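Local coordinates for FMN-binding protein (Syntrophomonas wolfei subsp. wolfei, PDB 3IN6) that binds flavin mononucleotide, is built as a pair of identical subunits and probably serves in redox chemistry, at residues A[26-40]-A[73-86]. Residues are numbered along the deposited sequence; the frame is centred on the assembly and turned at random.
Sequences INANYISTTLSTVDR and NLKETGKGVFMVLL
Leu35 and Phe82 face each other in a non-hydrogen-bonded pair of the antiparallel strands 33-38 and 79-86, neighbours in the central sheet, and Leu35 CD1 sits 3.8 Å from the Phe82 ring centroid. CG of Leu35 lies anti to its backbone N (chi1 172°), which carries CD1 over one face of the Phe82 ring, while CD2 meets Leu74 CD1 of helix 73-77 tip to tip. Branched leucines pack between ring and helix, Phe135 stacks edge-to-face with Phe82 on this tight, buried side, and Gly80 leaves room beside Leu35 CD1 and Ser36 O.

The other face is polar and turned to the second subunit: one water joins Thr34 OG1, Ser36 OG and Val81 O, and Ser36 OG also bonds Ser36 OG of that subunit. Between the faces run backbone bonds such as Thr34 N to Met83 O (2.8 Å).

At the partly exposed end, Leu86 CD2 lies 3.5 Å from the Tyr30 ring centroid, a CH-pi contact; an alanine in place of Tyr30 would probably leave both Leu86 methyls without their flat partner. At the other end, Asn73, beside the FMN-binding Asn45, donates a straight bond (171°) from ND2 to Thr37 OG1. On the loose, exposed rim, Glu76 OE1 accepts from Arg40 N at 2.9 Å, but no guanidinium N-H points at it.

The chemistry thus implies a sheet centre held by apolar packing and backbone bonds, hydroxyls and water serving the dimer face, and the Asn73 amide tying helix to strand.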
loop_
_atom_site.group_PDB
_atom_site.type_symbol
_atom_site.label_atom_id
_atom_site.label_comp_id
_atom_site.label_asym_id
_atom_site.label_seq_id
_atom_site.Cartn_x
_atom_site.Cartn_y
_atom_site.Cartn_z
ATOM N N ILE A 26 4.423 2.101 13.882
ATOM C CA ILE A 26 5.082 3.130 13.099
ATOM C C ILE A 26 6.500 3.376 13.623
ATOM O O ILE A 26 7.479 3.293 12.873
ATOM C CB ILE A 26 4.300 4.459 13.093
ATOM C CG1 ILE A 26 3.000 4.307 12.299
ATOM C CG2 ILE A 26 5.140 5.574 12.467
ATOM C CD1 ILE A 26 3.209 4.099 10.787
ATOM N N ASN A 27 6.618 3.636 14.919
ATOM C CA ASN A 27 7.915 3.979 15.476
ATOM C C ASN A 27 8.947 2.837 15.448
ATOM O O ASN A 27 10.149 3.106 15.496
ATOM C CB ASN A 27 7.753 4.580 16.874
ATOM C CG ASN A 27 7.066 5.931 16.849
ATOM O OD1 ASN A 27 6.997 6.604 15.800
ATOM N ND2 ASN A 27 6.569 6.352 18.007
ATOM N N ALA A 28 8.489 1.589 15.338
ATOM C CA ALA A 28 9.418 0.435 15.218
ATOM C C ALA A 28 10.189 0.465 13.887
ATOM O O ALA A 28 11.271 -0.092 13.781
ATOM C CB ALA A 28 8.663 -0.879 15.349
ATOM N N ASN A 29 9.614 1.119 12.880
ATOM C CA ASN A 29 10.232 1.271 11.555
ATOM C C ASN A 29 10.520 -0.075 10.865
ATOM O O ASN A 29 11.644 -0.366 10.485
ATOM C CB ASN A 29 11.504 2.150 11.625
ATOM C CG ASN A 29 11.207 3.631 11.914
ATOM O OD1 ASN A 29 12.101 4.459 11.826
ATOM N ND2 ASN A 29 9.961 3.965 12.230
ATOM N N TYR A 30 9.491 -0.897 10.708
ATOM C CA TYR A 30 9.667 -2.172 10.018
ATOM C C TYR A 30 9.874 -1.931 8.524
ATOM O O TYR A 30 9.358 -0.952 7.958
ATOM C CB TYR A 30 8.452 -3.088 10.220
ATOM C CG TYR A 30 8.305 -3.641 11.618
ATOM C CD1 TYR A 30 9.061 -4.726 12.035
ATOM C CD2 TYR A 30 7.388 -3.107 12.502
ATOM C CE1 TYR A 30 8.921 -5.238 13.312
ATOM C CE2 TYR A 30 7.238 -3.610 13.774
ATOM C CZ TYR A 30 8.004 -4.680 14.170
ATOM O OH TYR A 30 7.864 -5.169 15.435
ATOM N N ILE A 31 10.646 -2.812 7.898
ATOM C CA ILE A 31 10.886 -2.767 6.454
ATOM C C ILE A 31 9.529 -2.814 5.754
ATOM O O ILE A 31 9.272 -2.067 4.807
ATOM C CB ILE A 31 11.725 -3.975 5.980
ATOM C CG1 ILE A 31 13.113 -3.972 6.618
ATOM C CG2 ILE A 31 11.908 -3.968 4.472
ATOM C CD1 ILE A 31 13.961 -5.200 6.252
ATOM N N SER A 32 8.642 -3.657 6.284
ATOM C CA SER A 32 7.321 -3.864 5.716
ATOM C C SER A 32 6.344 -2.749 6.106
ATOM O O SER A 32 5.307 -2.997 6.727
ATOM C CB SER A 32 6.794 -5.218 6.175
ATOM O OG SER A 32 6.416 -5.128 7.525
ATOM N N THR A 33 6.708 -1.521 5.748
ATOM C CA THR A 33 5.908 -0.338 5.979
ATOM C C THR A 33 5.810 0.427 4.652
ATOM O O THR A 33 6.832 0.635 3.996
ATOM C CB THR A 33 6.587 0.576 7.012
ATOM O OG1 THR A 33 6.808 -0.148 8.226
ATOM C CG2 THR A 33 5.735 1.792 7.299
ATOM N N THR A 34 4.610 0.875 4.279
ATOM C CA THR A 34 4.410 1.571 3.015
ATOM C C THR A 34 3.562 2.826 3.142
ATOM O O THR A 34 2.835 2.994 4.136
ATOM C CB THR A 34 3.670 0.676 1.965
ATOM O OG1 THR A 34 2.309 0.441 2.391
ATOM C CG2 THR A 34 4.409 -0.629 1.723
ATOM N N LEU A 35 3.655 3.682 2.118
ATOM C CA LEU A 35 2.866 4.930 2.020
ATOM C C LEU A 35 2.231 4.940 0.618
ATOM O O LEU A 35 2.931 4.937 -0.403
ATOM C CB LEU A 35 3.735 6.176 2.252
ATOM C CG LEU A 35 3.066 7.555 1.988
ATOM C CD1 LEU A 35 1.835 7.713 2.872
ATOM C CD2 LEU A 35 4.055 8.737 2.231
ATOM N N SER A 36 0.906 4.902 0.572
ATOM C CA SER A 36 0.204 4.897 -0.682
ATOM C C SER A 36 -0.253 6.341 -0.894
ATOM O O SER A 36 -0.743 6.974 0.043
ATOM C CB SER A 36 -0.973 3.900 -0.661
ATOM O OG SER A 36 -0.527 2.572 -0.461
ATOM N N THR A 37 -0.063 6.845 -2.112
ATOM C CA THR A 37 -0.395 8.235 -2.496
ATOM C C THR A 37 -1.166 8.261 -3.810
ATOM O O THR A 37 -1.391 7.218 -4.396
ATOM C CB THR A 37 0.899 9.090 -2.623
ATOM O OG1 THR A 37 1.773 8.525 -3.621
ATOM C CG2 THR A 37 1.647 9.167 -1.252
ATOM N N VAL A 38 -1.580 9.455 -4.258
ATOM C CA VAL A 38 -2.345 9.630 -5.486
ATOM C C VAL A 38 -2.065 11.003 -6.104
ATOM O O VAL A 38 -1.716 11.927 -5.375
ATOM C CB VAL A 38 -3.885 9.550 -5.214
ATOM C CG1 VAL A 38 -4.338 10.708 -4.347
ATOM C CG2 VAL A 38 -4.683 9.524 -6.524
ATOM N N ASP A 39 -2.193 11.120 -7.436
ATOM C CA ASP A 39 -2.049 12.418 -8.119
ATOM C C ASP A 39 -3.416 12.965 -8.513
ATOM O O ASP A 39 -4.434 12.298 -8.273
ATOM C CB ASP A 39 -1.097 12.364 -9.335
ATOM C CG ASP A 39 -1.709 11.708 -10.582
ATOM O OD1 ASP A 39 -2.832 11.151 -10.557
ATOM O OD2 ASP A 39 -1.033 11.770 -11.623
ATOM N N ARG A 40 -3.415 14.164 -9.128
ATOM C CA ARG A 40 -4.630 14.885 -9.523
ATOM C C ARG A 40 -5.522 14.119 -10.513
ATOM O O ARG A 40 -6.716 14.423 -10.646
ATOM C CB ARG A 40 -4.274 16.265 -10.144
ATOM C CG ARG A 40 -3.364 16.114 -11.353
ATOM C CD ARG A 40 -3.388 17.202 -12.408
ATOM N NE ARG A 40 -2.481 18.286 -12.114
ATOM C CZ ARG A 40 -1.783 18.983 -13.012
ATOM N NH1 ARG A 40 -1.811 18.712 -14.310
ATOM N NH2 ARG A 40 -1.003 19.959 -12.576
ATOM N N ASN A 73 3.229 13.339 -5.735
ATOM C CA ASN A 73 1.800 13.109 -5.431
ATOM C C ASN A 73 1.344 13.912 -4.194
ATOM O O ASN A 73 0.346 14.680 -4.239
ATOM C CB ASN A 73 1.539 11.627 -5.231
ATOM C CG ASN A 73 1.553 10.851 -6.539
ATOM O OD1 ASN A 73 1.483 11.429 -7.624
ATOM N ND2 ASN A 73 1.616 9.537 -6.439
ATOM N N LEU A 74 2.110 13.807 -3.115
ATOM C CA LEU A 74 1.778 14.538 -1.887
ATOM C C LEU A 74 1.663 16.035 -2.147
ATOM O O LEU A 74 0.763 16.674 -1.614
ATOM C CB LEU A 74 2.783 14.246 -0.779
ATOM C CG LEU A 74 2.716 12.807 -0.271
ATOM C CD1 LEU A 74 3.911 12.518 0.645
ATOM C CD2 LEU A 74 1.349 12.516 0.431
ATOM N N LYS A 75 2.520 16.586 -3.004
ATOM C CA LYS A 75 2.440 18.024 -3.309
ATOM C C LYS A 75 1.251 18.355 -4.197
ATOM O O LYS A 75 0.799 19.490 -4.200
ATOM C CB LYS A 75 3.721 18.556 -3.969
ATOM C CG LYS A 75 5.013 18.341 -3.189
ATOM C CD LYS A 75 5.053 19.015 -1.833
ATOM C CE LYS A 75 5.151 20.541 -1.952
ATOM N NZ LYS A 75 5.297 21.176 -0.616
ATOM N N GLU A 76 0.759 17.395 -4.981
ATOM C CA GLU A 76 -0.427 17.629 -5.821
ATOM C C GLU A 76 -1.728 17.510 -5.046
ATOM O O GLU A 76 -2.603 18.361 -5.163
ATOM C CB GLU A 76 -0.525 16.641 -6.994
ATOM C CG GLU A 76 0.408 16.944 -8.097
ATOM C CD GLU A 76 0.202 16.094 -9.336
ATOM O OE1 GLU A 76 -0.885 15.524 -9.565
ATOM O OE2 GLU A 76 1.171 16.016 -10.100
ATOM N N THR A 77 -1.863 16.442 -4.278
ATOM C CA THR A 77 -3.114 16.154 -3.578
ATOM C C THR A 77 -3.045 16.184 -2.059
ATOM O O THR A 77 -4.081 16.318 -1.406
ATOM C CB THR A 77 -3.623 14.752 -3.966
ATOM O OG1 THR A 77 -2.703 13.746 -3.496
ATOM C CG2 THR A 77 -3.771 14.647 -5.443
ATOM N N GLY A 78 -1.864 15.955 -1.490
ATOM C CA GLY A 78 -1.705 15.990 -0.047
ATOM C C GLY A 78 -2.232 14.807 0.741
ATOM O O GLY A 78 -2.045 14.765 1.961
ATOM N N LYS A 79 -2.836 13.823 0.072
ATOM C CA LYS A 79 -3.439 12.701 0.790
ATOM C C LYS A 79 -2.690 11.394 0.676
ATOM O O LYS A 79 -2.079 11.109 -0.325
ATOM C CB LYS A 79 -4.904 12.535 0.397
ATOM C CG LYS A 79 -5.718 13.814 0.677
ATOM C CD LYS A 79 -7.205 13.550 0.879
ATOM C CE LYS A 79 -8.015 14.856 0.810
ATOM N NZ LYS A 79 -9.484 14.609 0.885
ATOM N N GLY A 80 -2.730 10.606 1.734
ATOM C CA GLY A 80 -2.030 9.317 1.739
ATOM C C GLY A 80 -2.468 8.377 2.830
ATOM O O GLY A 80 -3.320 8.704 3.668
ATOM N N VAL A 81 -1.916 7.175 2.797
ATOM C CA VAL A 81 -2.179 6.215 3.843
ATOM C C VAL A 81 -0.970 5.332 4.079
ATOM O O VAL A 81 -0.445 4.719 3.150
ATOM C CB VAL A 81 -3.427 5.317 3.565
ATOM C CG1 VAL A 81 -3.306 4.523 2.224
ATOM C CG2 VAL A 81 -3.658 4.373 4.756
ATOM N N PHE A 82 -0.517 5.302 5.326
ATOM C CA PHE A 82 0.567 4.441 5.713
ATOM C C PHE A 82 -0.025 3.127 6.117
ATOM O O PHE A 82 -1.146 3.066 6.650
ATOM C CB PHE A 82 1.322 4.958 6.933
ATOM C CG PHE A 82 2.239 6.094 6.659
ATOM C CD1 PHE A 82 3.528 5.859 6.190
ATOM C CD2 PHE A 82 1.845 7.390 6.914
ATOM C CE1 PHE A 82 4.396 6.903 5.962
ATOM C CE2 PHE A 82 2.714 8.441 6.701
ATOM C CZ PHE A 82 3.995 8.196 6.226
HETATM N N MSE A 83 0.721 2.064 5.856
HETATM C CA MSE A 83 0.336 0.769 6.323
HETATM C C MSE A 83 1.566 0.050 6.792
HETATM O O MSE A 83 2.596 0.085 6.127
HETATM C CB MSE A 83 -0.343 -0.101 5.261
HETATM C CG MSE A 83 -0.628 -1.549 5.827
HETATM SE SE MSE A 83 -1.610 -2.779 4.725
HETATM C CE MSE A 83 -3.425 -2.413 5.236
ATOM N N VAL A 84 1.452 -0.577 7.960
ATOM C CA VAL A 84 2.486 -1.478 8.472
ATOM C C VAL A 84 1.782 -2.820 8.485
ATOM O O VAL A 84 0.606 -2.891 8.888
ATOM C CB VAL A 84 2.923 -1.155 9.896
ATOM C CG1 VAL A 84 3.871 -2.275 10.451
ATOM C CG2 VAL A 84 3.576 0.202 9.971
ATOM N N LEU A 85 2.511 -3.877 8.110
ATOM C CA LEU A 85 1.967 -5.215 8.008
ATOM C C LEU A 85 3.041 -6.226 8.415
ATOM O O LEU A 85 4.069 -6.339 7.764
ATOM C CB LEU A 85 1.557 -5.487 6.563
ATOM C CG LEU A 85 0.769 -6.765 6.295
ATOM C CD1 LEU A 85 -0.568 -6.709 7.013
ATOM C CD2 LEU A 85 0.566 -6.951 4.797
ATOM N N LEU A 86 2.825 -6.920 9.510
ATOM C CA LEU A 86 3.779 -7.930 9.939
ATOM C C LEU A 86 3.226 -9.279 9.549
ATOM O O LEU A 86 2.041 -9.550 9.750
ATOM C CB LEU A 86 4.041 -7.842 11.445
ATOM C CG LEU A 86 4.868 -6.618 11.867
ATOM C CD1 LEU A 86 4.972 -6.484 13.370
ATOM C CD2 LEU A 86 6.272 -6.626 11.233
HETATM O O HOH W 1 0.349 2.266 1.881
HETATM O O HOH W 2 -0.840 12.079 -2.517
HETATM O O HOH W 3 1.196 10.188 -10.847
#